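Local atomic coordinates of superoxide dismutase (Chaetomium thermophilum, PDB entry 4BR6), a protein that probably protects cells from superoxide by converting it to hydrogen peroxide and oxygen at a manganese centre. Residues Met157-Trp162 / Ala180-Ile185. Numbering follows the deposited sequence.
Sequences MGIDAW and AIWNVI. With MN3 (manganese (III) ion), chain I.
The edge strand 153-160 of the three-stranded antiparallel sheet, just before it delivers a manganese ligand, packs its Met-157 and Ile-159 against the turn between helices 174-180 and 187-195. Met-157 and Ile-159, alternate residues with Gly-158 between them, both point at that turn. Ile-159 CD1 lies over one face of the Trp-182 indole, near its rim, 4.0 Å from CZ2, and also touches Ile-181 CG2. The two isoleucine side chains run antiparallel alongside one another, Ile-159 CG2 meeting Ile-181 CD1 at 4.0 Å. Met-157 leaves with CG anti to its own N (chi1 -167°), then bends twice, which brings CE obliquely to Trp-182 CH2 at 4.0 Å while CG rests on Ile-185 CG2 at 3.9 Å. An alanine here would lose both contacts and is likely to open a gap between the strand and the Trp-182 and Ile-185 side chains. Trp-182 NE1 is hydrogen-bonded to Asn-115 of helix 107-119, which ties that edge of the indole to the helix. One residue past Ile-159, Asp-160 OD2 binds manganese at 2.2 Å, alongside His-26, His-74 and His-164, while OD1 accepts Trp-162 N at 3.1 Å from above the carboxylate plane. This Asx turn sits where the strand ends, at the three-histidine, one-aspartate metal site characteristic of iron/manganese superoxide dismutases.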
ATOM      1  N   MET B 157     -22.427  -4.792  -7.123  1.00 15.71           N
ATOM      2  CA  MET B 157     -22.439  -3.950  -8.308  1.00 18.97           C
ATOM      3  C   MET B 157     -21.131  -3.180  -8.352  1.00 18.07           C
ATOM      4  O   MET B 157     -20.834  -2.433  -7.432  1.00 17.60           O
ATOM      5  CB  MET B 157     -23.631  -2.993  -8.249  1.00 14.25           C
ATOM      6  CG  MET B 157     -23.939  -2.288  -9.555  1.00 20.84           C
ATOM      7  SD  MET B 157     -22.700  -1.063 -10.019  1.00 19.41           S
ATOM      8  CE  MET B 157     -23.114   0.301  -8.911  1.00 19.12           C
ATOM      9  N   GLY B 158     -20.355  -3.373  -9.413  1.00 14.70           N
ATOM     10  CA  GLY B 158     -19.074  -2.709  -9.557  1.00 15.05           C
ATOM     11  C   GLY B 158     -19.019  -1.760 -10.737  1.00 16.87           C
ATOM     12  O   GLY B 158     -19.686  -1.974 -11.749  1.00 14.21           O
ATOM     13  N   ILE B 159     -18.242  -0.691 -10.573  1.00 15.00           N
ATOM     14  CA  ILE B 159     -17.882   0.215 -11.652  1.00 12.38           C
ATOM     15  C   ILE B 159     -16.361   0.374 -11.697  1.00 16.19           C
ATOM     16  O   ILE B 159     -15.728   0.769 -10.715  1.00 14.61           O
ATOM     17  CB  ILE B 159     -18.526   1.599 -11.464  1.00 13.84           C
ATOM     18  CG1 ILE B 159     -20.054   1.448 -11.450  1.00 13.77           C
ATOM     19  CG2 ILE B 159     -18.078   2.546 -12.570  1.00 12.61           C
ATOM     20  CD1 ILE B 159     -20.853   2.721 -11.139  1.00 18.73           C
ATOM     21  N   ASP B 160     -15.788   0.047 -12.848  1.00 12.97           N
ATOM     22  CA  ASP B 160     -14.351   0.085 -13.083  1.00 14.57           C
ATOM     23  C   ASP B 160     -13.891   1.523 -13.282  1.00 15.77           C
ATOM     24  O   ASP B 160     -14.473   2.242 -14.092  1.00 12.85           O
ATOM     25  CB  ASP B 160     -14.095  -0.695 -14.353  1.00 14.11           C
ATOM     26  CG  ASP B 160     -12.643  -0.879 -14.656  1.00 14.53           C
ATOM     27  OD1 ASP B 160     -11.753  -0.468 -13.881  1.00 13.89           O
ATOM     28  OD2 ASP B 160     -12.413  -1.470 -15.703  1.00 13.14           O
ATOM     29  N   ALA B 161     -12.846   1.934 -12.563  1.00 18.14           N
ATOM     30  CA  ALA B 161     -12.384   3.324 -12.615  1.00 15.39           C
ATOM     31  C   ALA B 161     -10.985   3.463 -13.179  1.00 14.69           C
ATOM     32  O   ALA B 161     -10.434   4.552 -13.165  1.00 14.89           O
ATOM     33  CB  ALA B 161     -12.465   3.990 -11.226  1.00 18.77           C
ATOM     34  N   TRP B 162     -10.407   2.364 -13.666  1.00 17.62           N
ATOM     35  CA  TRP B 162      -9.163   2.437 -14.421  1.00 18.80           C
ATOM     36  C   TRP B 162      -9.426   3.306 -15.643  1.00 18.81           C
ATOM     37  O   TRP B 162     -10.532   3.324 -16.159  1.00 15.34           O
ATOM     38  CB  TRP B 162      -8.708   1.056 -14.906  1.00 20.14           C
ATOM     39  CG  TRP B 162      -8.156   0.137 -13.852  1.00 18.00           C
ATOM     40  CD1 TRP B 162      -8.773  -0.277 -12.709  1.00 13.20           C
ATOM     41  CD2 TRP B 162      -6.876  -0.508 -13.870  1.00 17.49           C
ATOM     42  NE1 TRP B 162      -7.950  -1.118 -12.007  1.00 16.43           N
ATOM     43  CE2 TRP B 162      -6.785  -1.281 -12.702  1.00 15.67           C
ATOM     44  CE3 TRP B 162      -5.800  -0.490 -14.760  1.00 19.32           C
ATOM     45  CZ2 TRP B 162      -5.648  -2.035 -12.393  1.00 16.04           C
ATOM     46  CZ3 TRP B 162      -4.673  -1.243 -14.446  1.00 20.53           C
ATOM     47  CH2 TRP B 162      -4.611  -2.004 -13.283  1.00 15.54           C
ATOM     48  N   ALA B 180     -22.653   8.719 -17.020  1.00 16.67           N
ATOM     49  CA  ALA B 180     -23.227   7.987 -18.140  1.00 22.43           C
ATOM     50  C   ALA B 180     -23.473   6.492 -17.848  1.00 19.90           C
ATOM     51  O   ALA B 180     -24.475   5.933 -18.295  1.00 25.10           O
ATOM     52  CB  ALA B 180     -22.342   8.145 -19.385  1.00 17.44           C
ATOM     53  N   ILE B 181     -22.585   5.843 -17.098  1.00 20.31           N
ATOM     54  CA  ILE B 181     -22.635   4.378 -16.990  1.00 20.71           C
ATOM     55  C   ILE B 181     -23.905   3.860 -16.311  1.00 16.08           C
ATOM     56  O   ILE B 181     -24.310   2.724 -16.522  1.00 16.83           O
ATOM     57  CB  ILE B 181     -21.388   3.809 -16.256  1.00 19.42           C
ATOM     58  CG1 ILE B 181     -21.318   2.281 -16.405  1.00 16.49           C
ATOM     59  CG2 ILE B 181     -21.406   4.227 -14.791  1.00 18.55           C
ATOM     60  CD1 ILE B 181     -19.978   1.680 -15.986  1.00 15.65           C
ATOM     61  N   TRP B 182     -24.526   4.686 -15.484  1.00 17.88           N
ATOM     62  CA  TRP B 182     -25.739   4.268 -14.792  1.00 20.93           C
ATOM     63  C   TRP B 182     -26.829   3.860 -15.768  1.00 18.44           C
ATOM     64  O   TRP B 182     -27.723   3.104 -15.414  1.00 19.71           O
ATOM     65  CB  TRP B 182     -26.237   5.371 -13.857  1.00 24.02           C
ATOM     66  CG  TRP B 182     -25.233   5.648 -12.778  1.00 21.74           C
ATOM     67  CD1 TRP B 182     -24.225   6.547 -12.829  1.00 20.65           C
ATOM     68  CD2 TRP B 182     -25.115   4.981 -11.514  1.00 20.38           C
ATOM     69  NE1 TRP B 182     -23.486   6.500 -11.676  1.00 25.87           N
ATOM     70  CE2 TRP B 182     -24.010   5.543 -10.851  1.00 24.99           C
ATOM     71  CE3 TRP B 182     -25.832   3.964 -10.884  1.00 23.55           C
ATOM     72  CZ2 TRP B 182     -23.614   5.137  -9.582  1.00 25.53           C
ATOM     73  CZ3 TRP B 182     -25.432   3.557  -9.623  1.00 25.85           C
ATOM     74  CH2 TRP B 182     -24.334   4.145  -8.985  1.00 23.84           C
ATOM     75  N   ASN B 183     -26.739   4.360 -17.000  1.00 22.56           N
ATOM     76  CA  ASN B 183     -27.706   4.025 -18.038  1.00 23.86           C
ATOM     77  C   ASN B 183     -27.628   2.594 -18.533  1.00 25.77           C
ATOM     78  O   ASN B 183     -28.551   2.125 -19.205  1.00 24.59           O
ATOM     79  CB  ASN B 183     -27.554   4.954 -19.236  1.00 22.54           C
ATOM     80  CG  ASN B 183     -28.046   6.339 -18.945  1.00 23.08           C
ATOM     81  OD1 ASN B 183     -29.253   6.582 -18.908  1.00 21.24           O
ATOM     82  ND2 ASN B 183     -27.120   7.258 -18.719  1.00 20.55           N
ATOM     83  N   VAL B 184     -26.533   1.914 -18.206  1.00 18.85           N
ATOM     84  CA  VAL B 184     -26.319   0.543 -18.657  1.00 21.35           C
ATOM     85  C   VAL B 184     -26.000  -0.437 -17.518  1.00 21.07           C
ATOM     86  O   VAL B 184     -25.463  -1.506 -17.773  1.00 22.58           O
ATOM     87  CB  VAL B 184     -25.203   0.468 -19.751  1.00 17.88           C
ATOM     88  CG1 VAL B 184     -25.688   1.097 -21.066  1.00 20.50           C
ATOM     89  CG2 VAL B 184     -23.925   1.140 -19.281  1.00 15.94           C
ATOM     90  N   ILE B 185     -26.351  -0.093 -16.278  1.00 17.04           N
ATOM     91  CA  ILE B 185     -26.184  -1.012 -15.140  1.00 21.48           C
ATOM     92  C   ILE B 185     -27.323  -2.023 -15.056  1.00 17.91           C
ATOM     93  O   ILE B 185     -28.476  -1.637 -14.984  1.00 16.99           O
ATOM     94  CB  ILE B 185     -26.140  -0.259 -13.780  1.00 16.70           C
ATOM     95  CG1 ILE B 185     -24.956   0.705 -13.743  1.00 16.46           C
ATOM     96  CG2 ILE B 185     -26.059  -1.242 -12.603  1.00 15.08           C
ATOM     97  CD1 ILE B 185     -23.610   0.039 -13.930  1.00 17.70           C
TER
HETATM   98 MN   MN3 I 301     -10.792  -2.804 -16.327  1.00 15.88          MN
HETATM   99  O   HOH W   1      -8.787  -2.796 -14.800  1.00 33.99           O